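Local coordinates for homospermidine synthase (Legionella pneumophila subsp. pneumophila str. Philadelphia 1, PDB 2PH5), which binds NAD and probably makes the polyamine homospermidine, at residues N159-L171 and T292-T304. Residues are numbered along the deposited sequence; the frame is centred on the assembly and turned at random.
Sequences NPGLVSHFIKEAL and THAETISLTNFLT. With NAD (nicotinamide-adenine-dinucleotide), chain C.
Glu295 lays its carboxylate over the turn at Pro160 and Gly161, where helix 158-176 packs beside helix 295-302 in the part of the fold that matches the saccharopine dehydrogenase C-terminal family. The two helices run nearly parallel, 23° apart, with axes 10.4 Å from each other at closest. As a knob among Pro160, Gly161, Val163 and Ser164, the extended Glu295 chain runs alongside Pro160 CB, its CG 3.4 Å from that atom. At its end OE2 accepts a hydrogen bond from Gly161 N, bent to 146° at the hydrogen; the exact place of this oxygen is uncertain. OE1 turns toward Ser164, whose CB also touches Leu299 CD2. Leu299 then reaches Ile167 with its other branch, CD1 to CD1 at 3.9 Å, and this apolar seam continues to Leu303 and Leu171, backed by Val361 and Leu363 of strand 352-364. Along one flank, the extended Lys168 brings CE to 3.7 Å from Phe302 CZ, while its NZ bonds to Glu419 O. Pro160 follows a cis peptide bond, and the side chains of Pro160 and His293 cross at about a right angle, CD meeting ND1. The same turn grips both the nitrogen and the oxygen of the nicotinamide amide of NAD: NAD N7N donates to Pro160 O, and Asn159 N donates to NAD O7N at 2.8 Å, nearly straight at 167°.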
loop_
_atom_site.group_PDB
_atom_site.type_symbol
_atom_site.label_atom_id
_atom_site.label_comp_id
_atom_site.label_asym_id
_atom_site.label_seq_id
_atom_site.Cartn_x
_atom_site.Cartn_y
_atom_site.Cartn_z
ATOM N N ASN A 159 4.573 7.973 -21.977
ATOM C CA ASN A 159 5.877 7.420 -21.650
ATOM C C ASN A 159 5.837 5.919 -21.837
ATOM O O ASN A 159 5.093 5.210 -21.160
ATOM C CB ASN A 159 6.353 7.777 -20.227
ATOM C CG ASN A 159 5.503 7.176 -19.151
ATOM O OD1 ASN A 159 5.954 7.010 -18.018
ATOM N ND2 ASN A 159 4.252 6.862 -19.483
ATOM N N PRO A 160 6.638 5.414 -22.777
ATOM C CA PRO A 160 7.557 6.160 -23.642
ATOM C C PRO A 160 6.866 7.162 -24.560
ATOM O O PRO A 160 5.691 6.999 -24.894
ATOM C CB PRO A 160 8.229 5.059 -24.441
ATOM C CG PRO A 160 7.086 4.114 -24.653
ATOM C CD PRO A 160 6.477 4.033 -23.261
ATOM N N GLY A 161 7.606 8.190 -24.976
ATOM C CA GLY A 161 7.049 9.180 -25.879
ATOM C C GLY A 161 7.259 10.610 -25.440
ATOM O O GLY A 161 8.344 11.171 -25.585
ATOM N N LEU A 162 6.198 11.200 -24.911
ATOM C CA LEU A 162 6.222 12.564 -24.434
ATOM C C LEU A 162 7.415 12.798 -23.517
ATOM O O LEU A 162 8.019 13.872 -23.528
ATOM C CB LEU A 162 4.930 12.840 -23.676
ATOM C CG LEU A 162 4.700 14.246 -23.144
ATOM C CD1 LEU A 162 4.716 15.256 -24.289
ATOM C CD2 LEU A 162 3.361 14.266 -22.429
ATOM N N VAL A 163 7.753 11.778 -22.735
ATOM C CA VAL A 163 8.852 11.849 -21.779
ATOM C C VAL A 163 10.186 12.222 -22.426
ATOM O O VAL A 163 10.963 13.001 -21.873
ATOM C CB VAL A 163 8.949 10.509 -20.992
ATOM C CG1 VAL A 163 10.392 10.190 -20.616
ATOM C CG2 VAL A 163 8.113 10.622 -19.736
ATOM N N SER A 164 10.435 11.675 -23.609
ATOM C CA SER A 164 11.650 11.969 -24.346
ATOM C C SER A 164 11.653 13.465 -24.687
ATOM O O SER A 164 12.659 14.153 -24.523
ATOM C CB SER A 164 11.683 11.113 -25.612
ATOM O OG SER A 164 12.625 11.589 -26.548
ATOM N N HIS A 165 10.520 13.986 -25.135
ATOM C CA HIS A 165 10.465 15.401 -25.463
ATOM C C HIS A 165 10.619 16.285 -24.237
ATOM O O HIS A 165 11.082 17.420 -24.351
ATOM C CB HIS A 165 9.167 15.730 -26.190
ATOM C CG HIS A 165 8.978 14.938 -27.439
ATOM N ND1 HIS A 165 7.837 14.207 -27.691
ATOM C CD2 HIS A 165 9.802 14.722 -28.489
ATOM C CE1 HIS A 165 7.970 13.572 -28.841
ATOM N NE2 HIS A 165 9.154 13.867 -29.346
ATOM N N PHE A 166 10.235 15.781 -23.065
ATOM C CA PHE A 166 10.376 16.573 -21.846
ATOM C C PHE A 166 11.849 16.653 -21.449
ATOM O O PHE A 166 12.309 17.679 -20.948
ATOM C CB PHE A 166 9.561 15.980 -20.681
ATOM C CG PHE A 166 8.066 16.219 -20.770
ATOM C CD1 PHE A 166 7.550 17.327 -21.443
ATOM C CD2 PHE A 166 7.175 15.355 -20.122
ATOM C CE1 PHE A 166 6.172 17.574 -21.467
ATOM C CE2 PHE A 166 5.791 15.590 -20.137
ATOM C CZ PHE A 166 5.289 16.701 -20.810
ATOM N N ILE A 167 12.593 15.578 -21.678
ATOM C CA ILE A 167 14.003 15.586 -21.322
ATOM C C ILE A 167 14.759 16.639 -22.133
ATOM O O ILE A 167 15.546 17.405 -21.580
ATOM C CB ILE A 167 14.630 14.187 -21.513
ATOM C CG1 ILE A 167 14.228 13.296 -20.329
ATOM C CG2 ILE A 167 16.154 14.294 -21.627
ATOM C CD1 ILE A 167 14.654 11.843 -20.451
ATOM N N LYS A 168 14.500 16.697 -23.434
ATOM C CA LYS A 168 15.167 17.678 -24.286
ATOM C C LYS A 168 14.792 19.093 -23.858
ATOM O O LYS A 168 15.637 19.984 -23.824
ATOM C CB LYS A 168 14.769 17.485 -25.750
ATOM C CG LYS A 168 15.305 16.233 -26.405
ATOM C CD LYS A 168 14.777 16.140 -27.818
ATOM C CE LYS A 168 15.401 14.995 -28.601
ATOM N NZ LYS A 168 14.982 15.073 -30.030
ATOM N N GLU A 169 13.519 19.306 -23.545
ATOM C CA GLU A 169 13.069 20.630 -23.135
ATOM C C GLU A 169 13.796 21.054 -21.866
ATOM O O GLU A 169 14.302 22.174 -21.775
ATOM C CB GLU A 169 11.552 20.637 -22.906
ATOM C CG GLU A 169 10.968 22.013 -22.579
ATOM C CD GLU A 169 10.864 22.938 -23.783
ATOM O OE1 GLU A 169 11.789 22.940 -24.621
ATOM O OE2 GLU A 169 9.861 23.680 -23.884
ATOM N N ALA A 170 13.865 20.146 -20.897
ATOM C CA ALA A 170 14.530 20.431 -19.629
ATOM C C ALA A 170 16.017 20.688 -19.843
ATOM O O ALA A 170 16.598 21.591 -19.238
ATOM C CB ALA A 170 14.329 19.267 -18.658
ATOM N N LEU A 171 16.630 19.882 -20.702
ATOM C CA LEU A 171 18.045 20.026 -21.002
ATOM C C LEU A 171 18.332 21.447 -21.484
ATOM O O LEU A 171 19.322 22.058 -21.082
ATOM C CB LEU A 171 18.459 18.996 -22.059
ATOM C CG LEU A 171 19.582 18.014 -21.689
ATOM C CD1 LEU A 171 19.470 17.613 -20.248
ATOM C CD2 LEU A 171 19.529 16.796 -22.598
ATOM N N THR A 292 9.593 -1.135 -14.560
ATOM C CA THR A 292 10.386 -1.178 -15.780
ATOM C C THR A 292 9.681 -0.532 -16.983
ATOM O O THR A 292 8.465 -0.336 -16.968
ATOM C CB THR A 292 10.682 -2.637 -16.129
ATOM O OG1 THR A 292 9.463 -3.283 -16.516
ATOM C CG2 THR A 292 11.250 -3.364 -14.918
ATOM N N HIS A 293 10.449 -0.188 -18.017
ATOM C CA HIS A 293 9.872 0.374 -19.249
ATOM C C HIS A 293 10.750 0.193 -20.486
ATOM O O HIS A 293 11.892 -0.268 -20.400
ATOM C CB HIS A 293 9.510 1.852 -19.078
ATOM C CG HIS A 293 8.032 2.113 -19.051
ATOM N ND1 HIS A 293 7.222 1.944 -20.156
ATOM C CD2 HIS A 293 7.220 2.533 -18.054
ATOM C CE1 HIS A 293 5.978 2.251 -19.839
ATOM N NE2 HIS A 293 5.948 2.611 -18.567
ATOM N N ALA A 294 10.208 0.558 -21.642
ATOM C CA ALA A 294 10.932 0.404 -22.901
ATOM C C ALA A 294 11.939 1.513 -23.154
ATOM O O ALA A 294 13.116 1.248 -23.407
ATOM C CB ALA A 294 9.940 0.330 -24.062
ATOM N N GLU A 295 11.465 2.752 -23.080
ATOM C CA GLU A 295 12.296 3.924 -23.328
ATOM C C GLU A 295 13.440 4.141 -22.334
ATOM O O GLU A 295 13.980 5.245 -22.239
ATOM C CB GLU A 295 11.418 5.183 -23.384
ATOM C CG GLU A 295 11.503 5.951 -24.708
ATOM C CD GLU A 295 10.664 7.222 -24.723
ATOM O OE1 GLU A 295 10.721 7.956 -25.732
ATOM O OE2 GLU A 295 9.950 7.489 -23.737
ATOM N N THR A 296 13.804 3.102 -21.587
ATOM C CA THR A 296 14.900 3.234 -20.634
ATOM C C THR A 296 16.218 3.042 -21.378
ATOM O O THR A 296 17.133 3.853 -21.257
ATOM C CB THR A 296 14.816 2.186 -19.501
ATOM O OG1 THR A 296 13.582 2.345 -18.795
ATOM C CG2 THR A 296 15.970 2.358 -18.530
ATOM N N ILE A 297 16.302 1.973 -22.161
ATOM C CA ILE A 297 17.510 1.686 -22.913
ATOM C C ILE A 297 17.722 2.672 -24.057
ATOM O O ILE A 297 18.844 3.116 -24.314
ATOM C CB ILE A 297 17.470 0.266 -23.484
ATOM C CG1 ILE A 297 17.134 -0.723 -22.366
ATOM C CG2 ILE A 297 18.801 -0.068 -24.150
ATOM C CD1 ILE A 297 17.947 -0.538 -21.098
ATOM N N SER A 298 16.635 3.013 -24.740
ATOM C CA SER A 298 16.700 3.946 -25.854
ATOM C C SER A 298 17.149 5.335 -25.394
ATOM O O SER A 298 17.957 5.979 -26.060
ATOM C CB SER A 298 15.339 4.031 -26.548
ATOM O OG SER A 298 14.330 4.441 -25.639
ATOM N N LEU A 299 16.637 5.799 -24.259
ATOM C CA LEU A 299 17.023 7.112 -23.756
ATOM C C LEU A 299 18.464 7.113 -23.275
ATOM O O LEU A 299 19.220 8.038 -23.567
ATOM C CB LEU A 299 16.111 7.551 -22.605
ATOM C CG LEU A 299 14.695 7.954 -23.006
ATOM C CD1 LEU A 299 13.871 8.296 -21.773
ATOM C CD2 LEU A 299 14.766 9.136 -23.958
ATOM N N THR A 300 18.840 6.079 -22.533
ATOM C CA THR A 300 20.198 5.980 -22.011
ATOM C C THR A 300 21.235 6.075 -23.134
ATOM O O THR A 300 22.156 6.892 -23.063
ATOM C CB THR A 300 20.397 4.667 -21.230
ATOM O OG1 THR A 300 19.498 4.634 -20.118
ATOM C CG2 THR A 300 21.820 4.566 -20.718
ATOM N N ASN A 301 21.075 5.246 -24.165
ATOM C CA ASN A 301 21.984 5.249 -25.299
ATOM C C ASN A 301 21.935 6.609 -25.995
ATOM O O ASN A 301 22.957 7.133 -26.430
ATOM C CB ASN A 301 21.612 4.144 -26.297
ATOM C CG ASN A 301 21.898 2.745 -25.761
ATOM O OD1 ASN A 301 22.518 2.587 -24.708
ATOM N ND2 ASN A 301 21.461 1.727 -26.494
ATOM N N PHE A 302 20.740 7.180 -26.089
ATOM C CA PHE A 302 20.560 8.481 -26.726
ATOM C C PHE A 302 21.377 9.556 -26.012
ATOM O O PHE A 302 21.753 10.553 -26.615
ATOM C CB PHE A 302 19.080 8.870 -26.711
ATOM C CG PHE A 302 18.776 10.141 -27.452
ATOM C CD1 PHE A 302 18.857 10.188 -28.844
ATOM C CD2 PHE A 302 18.395 11.290 -26.762
ATOM C CE1 PHE A 302 18.559 11.362 -29.545
ATOM C CE2 PHE A 302 18.097 12.466 -27.450
ATOM C CZ PHE A 302 18.180 12.499 -28.847
ATOM N N LEU A 303 21.652 9.353 -24.728
ATOM C CA LEU A 303 22.425 10.325 -23.958
ATOM C C LEU A 303 23.792 9.782 -23.576
ATOM O O LEU A 303 24.401 10.230 -22.606
ATOM C CB LEU A 303 21.670 10.725 -22.694
ATOM C CG LEU A 303 20.352 11.438 -22.971
ATOM C CD1 LEU A 303 19.567 11.593 -21.675
ATOM C CD2 LEU A 303 20.641 12.795 -23.617
ATOM N N THR A 304 24.258 8.805 -24.346
ATOM C CA THR A 304 25.555 8.193 -24.114
ATOM C C THR A 304 26.615 8.918 -24.940
ATOM O O THR A 304 26.316 9.476 -25.995
ATOM C CB THR A 304 25.540 6.698 -24.504
ATOM O OG1 THR A 304 24.716 5.975 -23.585
ATOM C CG2 THR A 304 26.947 6.114 -24.484
HETATM P PA NAD C . -6.410 -2.436 -23.702
HETATM O O1A NAD C . -6.102 -3.849 -23.289
HETATM O O2A NAD C . -7.351 -1.649 -22.859
HETATM O O5B NAD C . -6.961 -2.393 -25.227
HETATM C C5B NAD C . -6.291 -3.115 -26.258
HETATM C C4B NAD C . -7.310 -3.420 -27.372
HETATM O O4B NAD C . -6.612 -4.170 -28.342
HETATM C C3B NAD C . -8.511 -4.262 -26.927
HETATM O O3B NAD C . -9.733 -3.601 -27.266
HETATM C C2B NAD C . -8.346 -5.561 -27.664
HETATM O O2B NAD C . -9.547 -6.213 -28.012
HETATM C C1B NAD C . -7.457 -5.182 -28.849
HETATM N N9A NAD C . -6.591 -6.250 -29.363
HETATM C C8A NAD C . -6.052 -7.282 -28.575
HETATM N N7A NAD C . -6.002 -8.447 -29.252
HETATM C C5A NAD C . -6.517 -8.196 -30.477
HETATM C C6A NAD C . -6.706 -9.020 -31.586
HETATM N N6A NAD C . -6.361 -10.308 -31.622
HETATM N N1A NAD C . -7.278 -8.441 -32.711
HETATM C C2A NAD C . -7.653 -7.113 -32.750
HETATM N N3A NAD C . -7.470 -6.280 -31.672
HETATM C C4A NAD C . -6.905 -6.849 -30.567
HETATM O O3 NAD C . -5.011 -1.697 -23.698
HETATM P PN NAD C . -4.550 -0.216 -24.108
HETATM O O1N NAD C . -3.710 0.299 -23.000
HETATM O O2N NAD C . -5.776 0.557 -24.516
HETATM O O5D NAD C . -3.682 -0.717 -25.335
HETATM C C5D NAD C . -2.914 0.090 -26.192
HETATM C C4D NAD C . -1.495 -0.028 -25.677
HETATM O O4D NAD C . -0.983 1.258 -25.452
HETATM C C3D NAD C . -0.443 -1.027 -25.241
HETATM O O3D NAD C . 0.297 -1.523 -26.345
HETATM C C2D NAD C . 0.395 -0.197 -24.285
HETATM O O2D NAD C . 1.695 -0.684 -24.110
HETATM C C1D NAD C . 0.312 1.201 -24.884
HETATM N N1N NAD C . 0.343 2.338 -23.934
HETATM C C2N NAD C . 1.330 3.293 -24.027
HETATM C C3N NAD C . 1.298 4.367 -23.112
HETATM C C7N NAD C . 2.315 5.455 -23.147
HETATM O O7N NAD C . 2.188 6.464 -22.226
HETATM N N7N NAD C . 3.293 5.492 -24.027
HETATM C C4N NAD C . 0.274 4.464 -22.116
HETATM C C5N NAD C . -0.715 3.460 -22.055
HETATM C C6N NAD C . -0.694 2.405 -22.948
#